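Relik capsid n-terminal domain (Oryctolagus cuniculus, PDB 2XGU) probably helps to build, as the N-terminal domain of an endogenous lentiviral capsid protein, the protein shell of the viral core around the genome. Local coordinates at residues A20-Q25 and I37-V42; Q67-K72 and L129-E134; E75-W80 and R125-E130. One frame throughout, in Å; residues are numbered along the deposited sequence. Where two conformers were deposited one is given.

Contact 1 of 3, residues A20-Q25 and I37-V42; sequences AAWLKQ and ITYFGV
Tyr39 and Trp22 carry most of the interface between helices 16-29 and 34-43, an antiparallel neighbour pair whose short segments keep their axes 10.9 Å apart and fill the gap with aromatic side chains. The Tyr39 ring leaves its helix with CG anti to the backbone N (chi1 -173°), which sends it straight across to the other helix. Gln25 lies over one face of this ring: its CG stands 4.0 Å from the ring centroid in a CH-pi contact, and the amide plane runs within 13° of the ring plane. Gln25 NE2 hydrogen-bonds Thr36 OG1 of the partner helix, which probably helps to keep the amide nearly parallel to the ring. At the far end of the ring, Tyr39 OH abuts Ala21 CB at 3.4 Å. Trp22 meets Tyr39 edge-on, with Tyr39 CD2 lying near the indole plane and 3.6 Å from Trp22 CE3, while the outer carbons of the same indole receive Phe40 obliquely over one face, Phe40 CD1 being 3.6 Å from Trp22 CH2. Phe40 continues into helix 118-134, where it touches Val128, Leu129 and Leu132. The contact thus seals helix 16-29 against helix 34-43 through dispersion and CH-pi forces, with the polar nitrogens of Gln25 and Trp22 satisfied by Thr36 and Thr59 at its borders.

Contact 2 of 3, residues Q67-K72 and L129-E134; sequences QLVIDK and LEALQE
Ala131 opens the contact by setting its methyl group against helix 63-83, where CB lies 3.6 Å from Val69 O and 3.8 Å from Lys72 CB. So small a side chain at the crossing point lets two helices of the capsid domain pack closely, joining helix 63-83 to the C-terminal helix 118-134: the CA atoms of Val69 and Ala131 are 5.4 Å apart, and the segment axes approach to 8.5 Å while crossing at 132°. One residue on, Leu132 starts away from the partner helix, yet its CD2 branch returns to meet both methyls of Val69, nearest CG2 at 3.8 Å. It also touches Ile37 and Phe40 of helix 34-43. At Glu134 the contact turns polar: its CB and OE1 lie against the aliphatic part of Lys72, whose chain runs extended to CE and then bends at chi4 (-50°). The charged atoms do not touch; a water accepts from Lys72 NZ at 2.8 Å and donates to Glu134 OE1 at 2.6 Å, while OE2 faces a long, weak ion pair with Lys76. The chemistry is therefore graded along the helix, from close apolar packing to a water-mediated link between opposite charges.

Contact 3 of 3, residues E75-W80 and R125-E130; sequences EKAIAW and RTWVLE
Trp127 reaches from helix 118-134 to helix 63-83 and is met there by Lys76, Ala77 and Trp80. Lys76 runs along one face of the indole in the opposite direction to it: CB sits over the five-membered ring in a CH-pi contact, 4.3 Å from its centroid, and CD packs 3.7 Å from Trp127 CB. At the outer end of the indole, the six-membered ring turns its edge toward the face of the five-membered ring of Trp80 in an offset edge-to-face pair, with centroids 5.5 Å apart and planes at 62°. Trp127 CH2 also touches Trp80 CB at 3.8 Å, and Ala77 packs more loosely against CZ3. This bulky filling suits segment axes held 11.1 Å apart.

Beyond the indole, Lys76 CE lies 3.3 Å from Trp127 O, and the bend at the last torsion of the lysine (chi4 -56°) brings NZ to Glu130. The resulting salt bridge, Lys76 NZ to Glu130 OE1, is long at 3.3 Å and its hydrogen bond weak. Lys76 NZ also has a long, weak ion pair with Glu130 of the second subunit.

In the outer shell, Trp80 is positioned by a hydrogen bond from NE1 to Leu97 O and by stacking with His84, and Ile102 of helix 99-102 touches both tryptophans. Across the assembly, Glu130 OE2 lies close to Glu134 OE2 of the second subunit, so the positive charge of Lys76 probably eases the gathering of carboxylates at this interface. One lysine thereby serves two chemistries, its methylenes packing on an aromatic core and its ammonium group probably offsetting the acidic side chains where two subunits meet.

Read from the N terminus, contact 1 closes first, a short hairpin in which 20-25 and 37-42 come together across 11 intervening residues. The chain then enters helix 63-83, whose successive parts 67-72 and 75-80 open contacts 2 and 3. Both close far later on the same stretch of helix 118-134, where 125-130 meets the later part of helix 63-83 and 129-134 the earlier, as a roughly antiparallel crossing requires; Leu129 and Glu130 are common to the two second segments. Contact 1 stands in series with both. Helix 118-134 unites all three: Gly41 of contact 1 packs against Leu129, and Gly41 O probably accepts a hydrogen bond from Arg125. The same helix faces the second subunit.

Contact 1 of 3, residues A20-Q25 and I37-V42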
loop_
_atom_site.group_PDB
_atom_site.type_symbol
_atom_site.label_atom_id
_atom_site.label_comp_id
_atom_site.label_asym_id
_atom_site.label_seq_id
_atom_site.Cartn_x
_atom_site.Cartn_y
_atom_site.Cartn_z
ATOM N N ALA A 20 -23.889 -1.017 5.625
ATOM C CA ALA A 20 -24.342 -2.385 5.887
ATOM C C ALA A 20 -23.598 -3.394 5.022
ATOM O O ALA A 20 -23.227 -4.461 5.503
ATOM C CB ALA A 20 -25.843 -2.510 5.688
ATOM N N ALA A 21 -23.374 -3.048 3.751
ATOM C CA ALA A 21 -22.699 -3.951 2.825
ATOM C C ALA A 21 -21.217 -4.160 3.182
ATOM O O ALA A 21 -20.708 -5.286 3.117
ATOM C CB ALA A 21 -22.852 -3.436 1.397
ATOM N N TRP A 22 -20.539 -3.078 3.552
ATOM C CA TRP A 22 -19.160 -3.150 4.009
ATOM C C TRP A 22 -19.057 -4.017 5.263
ATOM O O TRP A 22 -18.179 -4.875 5.363
ATOM C CB TRP A 22 -18.641 -1.742 4.309
ATOM C CG TRP A 22 -17.359 -1.721 5.110
ATOM C CD1 TRP A 22 -17.212 -1.250 6.385
ATOM C CD2 TRP A 22 -16.066 -2.209 4.712
ATOM N NE1 TRP A 22 -15.911 -1.391 6.795
ATOM C CE2 TRP A 22 -15.185 -1.972 5.792
ATOM C CE3 TRP A 22 -15.563 -2.790 3.539
ATOM C CZ2 TRP A 22 -13.832 -2.324 5.752
ATOM C CZ3 TRP A 22 -14.204 -3.136 3.498
ATOM C CH2 TRP A 22 -13.364 -2.903 4.601
ATOM N N LEU A 23 -19.963 -3.805 6.211
ATOM C CA LEU A 23 -19.940 -4.599 7.437
ATOM C C LEU A 23 -20.146 -6.094 7.174
ATOM O O LEU A 23 -19.476 -6.926 7.793
ATOM C CB LEU A 23 -20.953 -4.069 8.458
ATOM C CG LEU A 23 -20.610 -2.672 8.971
ATOM C CD1 LEU A 23 -21.676 -2.180 9.947
ATOM C CD2 LEU A 23 -19.232 -2.640 9.621
ATOM N N LYS A 24 -21.052 -6.441 6.257
ATOM C CA LYS A 24 -21.261 -7.844 5.904
ATOM C C LYS A 24 -20.003 -8.436 5.267
ATOM O O LYS A 24 -19.640 -9.573 5.544
ATOM C CB LYS A 24 -22.458 -8.003 4.966
ATOM C CG LYS A 24 -23.811 -7.849 5.653
ATOM N N GLN A 25 -19.333 -7.653 4.424
ATOM C CA GLN A 25 -18.105 -8.103 3.771
ATOM C C GLN A 25 -17.060 -8.442 4.823
ATOM O O GLN A 25 -16.445 -9.502 4.774
ATOM C CB GLN A 25 -17.579 -7.035 2.796
ATOM C CG GLN A 25 -16.222 -7.328 2.166
ATOM C CD GLN A 25 -16.222 -8.562 1.292
ATOM O OE1 GLN A 25 -17.245 -8.927 0.710
ATOM N NE2 GLN A 25 -15.069 -9.223 1.201
ATOM N N ILE A 37 -9.862 -6.273 1.209
ATOM C CA ILE A 37 -8.994 -5.151 0.859
ATOM C C ILE A 37 -9.307 -4.624 -0.551
ATOM O O ILE A 37 -9.455 -3.429 -0.757
ATOM C CB ILE A 37 -7.514 -5.520 1.006
ATOM C CG1 ILE A 37 -7.218 -5.989 2.442
ATOM C CG2 ILE A 37 -6.644 -4.332 0.603
ATOM C CD1 ILE A 37 -5.807 -6.598 2.635
ATOM N N THR A 38 -9.475 -5.520 -1.515
ATOM C CA THR A 38 -9.919 -5.095 -2.832
ATOM C C THR A 38 -11.278 -4.372 -2.766
ATOM O O THR A 38 -11.482 -3.332 -3.386
ATOM C CB THR A 38 -10.039 -6.304 -3.741
ATOM O OG1 THR A 38 -8.739 -6.885 -3.904
ATOM C CG2 THR A 38 -10.596 -5.916 -5.098
ATOM N N TYR A 39 -12.199 -4.934 -1.994
ATOM C CA TYR A 39 -13.523 -4.330 -1.816
ATOM C C TYR A 39 -13.413 -2.910 -1.263
ATOM O O TYR A 39 -14.043 -1.979 -1.787
ATOM C CB TYR A 39 -14.359 -5.218 -0.879
ATOM C CG TYR A 39 -15.827 -4.847 -0.698
ATOM C CD1 TYR A 39 -16.828 -5.622 -1.281
ATOM C CD2 TYR A 39 -16.211 -3.770 0.089
ATOM C CE1 TYR A 39 -18.168 -5.323 -1.108
ATOM C CE2 TYR A 39 -17.574 -3.463 0.266
ATOM C CZ TYR A 39 -18.529 -4.245 -0.336
ATOM O OH TYR A 39 -19.868 -3.963 -0.162
ATOM N N PHE A 40 -12.592 -2.725 -0.227
ATOM C CA PHE A 40 -12.403 -1.380 0.288
ATOM C C PHE A 40 -11.831 -0.445 -0.789
ATOM O O PHE A 40 -12.241 0.721 -0.905
ATOM C CB PHE A 40 -11.500 -1.389 1.531
ATOM C CG PHE A 40 -11.465 -0.066 2.247
ATOM C CD1 PHE A 40 -12.471 0.286 3.133
ATOM C CD2 PHE A 40 -10.444 0.829 2.003
ATOM C CE1 PHE A 40 -12.435 1.514 3.782
ATOM C CE2 PHE A 40 -10.414 2.056 2.642
ATOM C CZ PHE A 40 -11.405 2.390 3.522
ATOM N N GLY A 41 -10.873 -0.938 -1.579
ATOM C CA GLY A 41 -10.311 -0.137 -2.655
ATOM C C GLY A 41 -11.373 0.349 -3.639
ATOM O O GLY A 41 -11.382 1.507 -4.030
ATOM N N VAL A 42 -12.279 -0.541 -4.022
ATOM C CA VAL A 42 -13.340 -0.223 -4.969
ATOM C C VAL A 42 -14.318 0.818 -4.404
ATOM O O VAL A 42 -14.645 1.818 -5.059
ATOM C CB VAL A 42 -14.095 -1.513 -5.411
ATOM C CG1 VAL A 42 -15.321 -1.169 -6.251
ATOM C CG2 VAL A 42 -13.166 -2.459 -6.188
#

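Contact 2 of 3, residues Q67-K72 and L129-E134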
loop_
_atom_site.group_PDB
_atom_site.type_symbol
_atom_site.label_atom_id
_atom_site.label_comp_id
_atom_site.label_asym_id
_atom_site.label_seq_id
_atom_site.Cartn_x
_atom_site.Cartn_y
_atom_site.Cartn_z
ATOM N N GLN A 67 -6.102 -3.036 14.843
ATOM C CA GLN A 67 -5.024 -2.339 15.533
ATOM C C GLN A 67 -3.727 -2.347 14.734
ATOM O O GLN A 67 -2.994 -1.365 14.739
ATOM C CB GLN A 67 -4.795 -2.930 16.928
ATOM C CG GLN A 67 -3.866 -2.103 17.804
ATOM N N LEU A 68 -3.433 -3.454 14.053
ATOM C CA LEU A 68 -2.223 -3.526 13.250
ATOM C C LEU A 68 -2.322 -2.547 12.072
ATOM O O LEU A 68 -1.349 -1.877 11.722
ATOM C CB LEU A 68 -1.987 -4.950 12.740
ATOM N N VAL A 69 -3.506 -2.465 11.464
ATOM C CA VAL A 69 -3.740 -1.547 10.359
ATOM C C VAL A 69 -3.608 -0.097 10.816
ATOM O O VAL A 69 -2.941 0.700 10.169
ATOM C CB VAL A 69 -5.119 -1.794 9.699
ATOM C CG1 VAL A 69 -5.458 -0.701 8.696
ATOM C CG2 VAL A 69 -5.144 -3.181 9.050
ATOM N N ILE A 70 -4.223 0.241 11.947
ATOM C CA ILE A 70 -4.147 1.604 12.461
ATOM C C ILE A 70 -2.717 1.959 12.850
ATOM O O ILE A 70 -2.272 3.094 12.651
ATOM C CB ILE A 70 -5.079 1.820 13.672
ATOM C CG1 ILE A 70 -6.539 1.589 13.272
ATOM C CG2 ILE A 70 -4.881 3.218 14.247
ATOM C CD1 ILE A 70 -6.963 2.370 12.042
ATOM N N ASP A 71 -1.990 0.983 13.386
ATOM C CA ASP A 71 -0.583 1.184 13.719
ATOM C C ASP A 71 0.243 1.565 12.485
ATOM O O ASP A 71 1.142 2.407 12.573
ATOM C CB ASP A 71 0.002 -0.051 14.409
ATOM C CG ASP A 71 -0.433 -0.172 15.864
ATOM O OD1 ASP A 71 -0.977 0.809 16.416
ATOM O OD2 ASP A 71 -0.224 -1.249 16.460
ATOM N N LYS A 72 -0.054 0.951 11.345
ATOM C CA LYS A 72 0.692 1.250 10.130
ATOM C C LYS A 72 0.341 2.634 9.590
ATOM O O LYS A 72 1.215 3.343 9.112
ATOM C CB LYS A 72 0.515 0.159 9.068
ATOM C CG LYS A 72 1.247 -1.118 9.426
ATOM C CD LYS A 72 1.184 -2.146 8.322
ATOM C CE LYS A 72 1.939 -3.402 8.742
ATOM N NZ LYS A 72 3.299 -3.090 9.261
ATOM N N LEU A 129 -5.108 2.077 2.283
ATOM C CA LEU A 129 -4.974 0.891 1.452
ATOM C C LEU A 129 -3.577 0.270 1.575
ATOM O O LEU A 129 -3.447 -0.956 1.634
ATOM C CB LEU A 129 -5.378 1.195 -0.007
ATOM C CG LEU A 129 -6.911 1.252 -0.181
ATOM C CD1 LEU A 129 -7.355 1.985 -1.440
ATOM C CD2 LEU A 129 -7.509 -0.169 -0.155
ATOM N N GLU A 130 -2.535 1.094 1.643
ATOM C CA GLU A 130 -1.198 0.554 1.872
ATOM C C GLU A 130 -1.141 -0.198 3.201
ATOM O O GLU A 130 -0.572 -1.278 3.280
ATOM C CB GLU A 130 -0.146 1.661 1.820
ATOM C CG GLU A 130 -0.011 2.205 0.404
ATOM C CD GLU A 130 0.918 3.383 0.303
ATOM O OE1 GLU A 130 1.308 3.921 1.357
ATOM O OE2 GLU A 130 1.265 3.760 -0.838
ATOM N N ALA A 131 -1.741 0.366 4.245
ATOM C CA ALA A 131 -1.729 -0.269 5.555
ATOM C C ALA A 131 -2.455 -1.610 5.535
ATOM O O ALA A 131 -1.956 -2.603 6.062
ATOM C CB ALA A 131 -2.335 0.658 6.599
ATOM N N LEU A 132 -3.633 -1.631 4.925
ATOM C CA LEU A 132 -4.369 -2.890 4.767
ATOM C C LEU A 132 -3.554 -3.934 4.002
ATOM O O LEU A 132 -3.439 -5.092 4.417
ATOM C CB LEU A 132 -5.711 -2.650 4.076
ATOM C CG LEU A 132 -6.745 -1.903 4.902
ATOM C CD1 LEU A 132 -7.850 -1.356 4.016
ATOM C CD2 LEU A 132 -7.310 -2.875 5.932
ATOM N N GLN A 133 -2.991 -3.520 2.872
ATOM C CA GLN A 133 -2.214 -4.416 2.029
ATOM C C GLN A 133 -1.042 -5.028 2.793
ATOM O O GLN A 133 -0.729 -6.214 2.627
ATOM C CB GLN A 133 -1.696 -3.631 0.825
ATOM C CG GLN A 133 -1.748 -4.317 -0.539
ATOM C CD GLN A 133 -3.146 -4.727 -0.985
ATOM O OE1 GLN A 133 -3.520 -5.878 -0.831
ATOM N NE2 GLN A 133 -3.904 -3.799 -1.564
ATOM N N GLU A 134 -0.396 -4.222 3.634
ATOM C CA GLU A 134 0.761 -4.672 4.406
ATOM C C GLU A 134 0.376 -5.609 5.561
ATOM O O GLU A 134 1.238 -6.260 6.151
ATOM C CB GLU A 134 1.591 -3.468 4.888
ATOM C CG GLU A 134 2.211 -2.684 3.719
ATOM C CD GLU A 134 2.566 -1.228 4.041
ATOM O OE1 GLU A 134 2.727 -0.890 5.236
ATOM O OE2 GLU A 134 2.689 -0.419 3.086
HETATM O O HOH W 1 4.408 -2.125 6.838
#

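Contact 3 of 3, residues E75-W80 and R125-E130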
loop_
_atom_site.group_PDB
_atom_site.type_symbol
_atom_site.label_atom_id
_atom_site.label_comp_id
_atom_site.label_asym_id
_atom_site.label_seq_id
_atom_site.Cartn_x
_atom_site.Cartn_y
_atom_site.Cartn_z
ATOM N N GLU A 75 2.236 5.073 11.638
ATOM C CA GLU A 75 3.644 5.072 11.249
ATOM C C GLU A 75 3.863 5.957 10.022
ATOM O O GLU A 75 4.843 6.697 9.954
ATOM C CB GLU A 75 4.147 3.646 10.994
ATOM C CG GLU A 75 4.155 2.762 12.232
ATOM C CD GLU A 75 4.482 1.310 11.913
ATOM O OE1 GLU A 75 4.839 1.019 10.750
ATOM O OE2 GLU A 75 4.384 0.461 12.828
ATOM N N LYS A 76 2.949 5.873 9.058
ATOM C CA LYS A 76 3.005 6.722 7.868
ATOM C C LYS A 76 2.850 8.196 8.220
ATOM O O LYS A 76 3.512 9.060 7.637
ATOM C CB LYS A 76 1.907 6.344 6.873
ATOM C CG LYS A 76 2.028 4.939 6.306
ATOM C CD LYS A 76 0.885 4.671 5.328
ATOM C CE LYS A 76 0.812 3.214 4.923
ATOM N NZ LYS A 76 2.102 2.736 4.344
ATOM N N ALA A 77 1.960 8.476 9.167
ATOM C CA ALA A 77 1.699 9.845 9.583
ATOM C C ALA A 77 2.933 10.417 10.282
ATOM O O ALA A 77 3.323 11.561 10.042
ATOM C CB ALA A 77 0.490 9.889 10.503
ATOM N N ILE A 78 3.549 9.615 11.150
ATOM C CA ILE A 78 4.784 10.030 11.823
ATOM C C ILE A 78 5.899 10.324 10.811
ATOM O O ILE A 78 6.593 11.339 10.904
ATOM C CB ILE A 78 5.243 8.977 12.853
ATOM C CG1 ILE A 78 4.213 8.892 13.980
ATOM C CG2 ILE A 78 6.626 9.333 13.405
ATOM C CD1 ILE A 78 4.471 7.792 14.984
ATOM N N ALA A 79 6.057 9.442 9.828
ATOM C CA ALA A 79 7.048 9.654 8.781
ATOM C C ALA A 79 6.749 10.923 7.983
ATOM O O ALA A 79 7.663 11.703 7.672
ATOM C CB ALA A 79 7.095 8.449 7.860
ATOM N N TRP A 80 5.476 11.123 7.656
ATOM C CA TRP A 80 5.060 12.292 6.888
ATOM C C TRP A 80 5.440 13.580 7.614
ATOM O O TRP A 80 6.028 14.479 7.032
ATOM C CB TRP A 80 3.545 12.263 6.617
ATOM C CG TRP A 80 3.098 13.473 5.846
ATOM C CD1 TRP A 80 2.552 14.628 6.353
ATOM C CD2 TRP A 80 3.190 13.660 4.434
ATOM N NE1 TRP A 80 2.300 15.515 5.334
ATOM C CE2 TRP A 80 2.670 14.940 4.145
ATOM C CE3 TRP A 80 3.642 12.859 3.380
ATOM C CZ2 TRP A 80 2.607 15.445 2.844
ATOM C CZ3 TRP A 80 3.583 13.363 2.088
ATOM C CH2 TRP A 80 3.067 14.643 1.834
ATOM N N ARG A 125 -6.493 7.915 1.499
ATOM C CA ARG A 125 -6.968 6.645 0.967
ATOM C C ARG A 125 -5.786 5.749 0.603
ATOM O O ARG A 125 -5.799 4.553 0.904
ATOM C CB ARG A 125 -7.879 6.866 -0.241
ATOM C CG ARG A 125 -8.278 5.582 -0.962
ATOM C CD ARG A 125 -9.210 5.884 -2.135
ATOM N NE ARG A 125 -9.509 4.667 -2.890
ATOM C CZ ARG A 125 -8.724 4.161 -3.836
ATOM N NH1 ARG A 125 -7.596 4.779 -4.177
ATOM N NH2 ARG A 125 -9.066 3.026 -4.446
ATOM N N THR A 126 -4.768 6.330 -0.029
ATOM C CA THR A 126 -3.541 5.607 -0.326
ATOM C C THR A 126 -2.881 5.038 0.930
ATOM O O THR A 126 -2.528 3.861 0.966
ATOM C CB THR A 126 -2.568 6.510 -1.100
ATOM O OG1 THR A 126 -3.100 6.733 -2.410
ATOM C CG2 THR A 126 -1.189 5.869 -1.202
ATOM N N TRP A 127 -2.745 5.849 1.980
ATOM C CA TRP A 127 -2.182 5.365 3.244
ATOM C C TRP A 127 -2.981 4.191 3.824
ATOM O O TRP A 127 -2.402 3.197 4.266
ATOM C CB TRP A 127 -2.160 6.485 4.299
ATOM C CG TRP A 127 -1.141 7.563 4.050
ATOM C CD1 TRP A 127 -0.251 7.635 3.028
ATOM C CD2 TRP A 127 -0.927 8.736 4.854
ATOM N NE1 TRP A 127 0.520 8.779 3.142
ATOM C CE2 TRP A 127 0.115 9.471 4.252
ATOM C CE3 TRP A 127 -1.518 9.233 6.017
ATOM C CZ2 TRP A 127 0.577 10.675 4.780
ATOM C CZ3 TRP A 127 -1.058 10.429 6.545
ATOM C CH2 TRP A 127 -0.014 11.129 5.931
ATOM N N VAL A 128 -4.305 4.308 3.828
ATOM C CA VAL A 128 -5.148 3.265 4.410
ATOM C C VAL A 128 -5.047 1.966 3.607
ATOM O O VAL A 128 -4.897 0.879 4.174
ATOM C CB VAL A 128 -6.611 3.747 4.511
ATOM C CG1 VAL A 128 -7.521 2.637 5.018
ATOM C CG2 VAL A 128 -6.696 4.946 5.447
ATOM N N LEU A 129 -5.108 2.077 2.283
ATOM C CA LEU A 129 -4.974 0.891 1.452
ATOM C C LEU A 129 -3.577 0.270 1.575
ATOM O O LEU A 129 -3.447 -0.956 1.634
ATOM C CB LEU A 129 -5.378 1.195 -0.007
ATOM C CG LEU A 129 -6.911 1.252 -0.181
ATOM C CD1 LEU A 129 -7.355 1.985 -1.440
ATOM C CD2 LEU A 129 -7.509 -0.169 -0.155
ATOM N N GLU A 130 -2.535 1.094 1.643
ATOM C CA GLU A 130 -1.198 0.554 1.872
ATOM C C GLU A 130 -1.141 -0.198 3.201
ATOM O O GLU A 130 -0.572 -1.278 3.280
ATOM C CB GLU A 130 -0.146 1.661 1.820
ATOM C CG GLU A 130 -0.011 2.205 0.404
ATOM C CD GLU A 130 0.918 3.383 0.303
ATOM O OE1 GLU A 130 1.308 3.921 1.357
ATOM O OE2 GLU A 130 1.265 3.760 -0.838
HETATM O O HOH W 2 3.357 4.734 3.385
#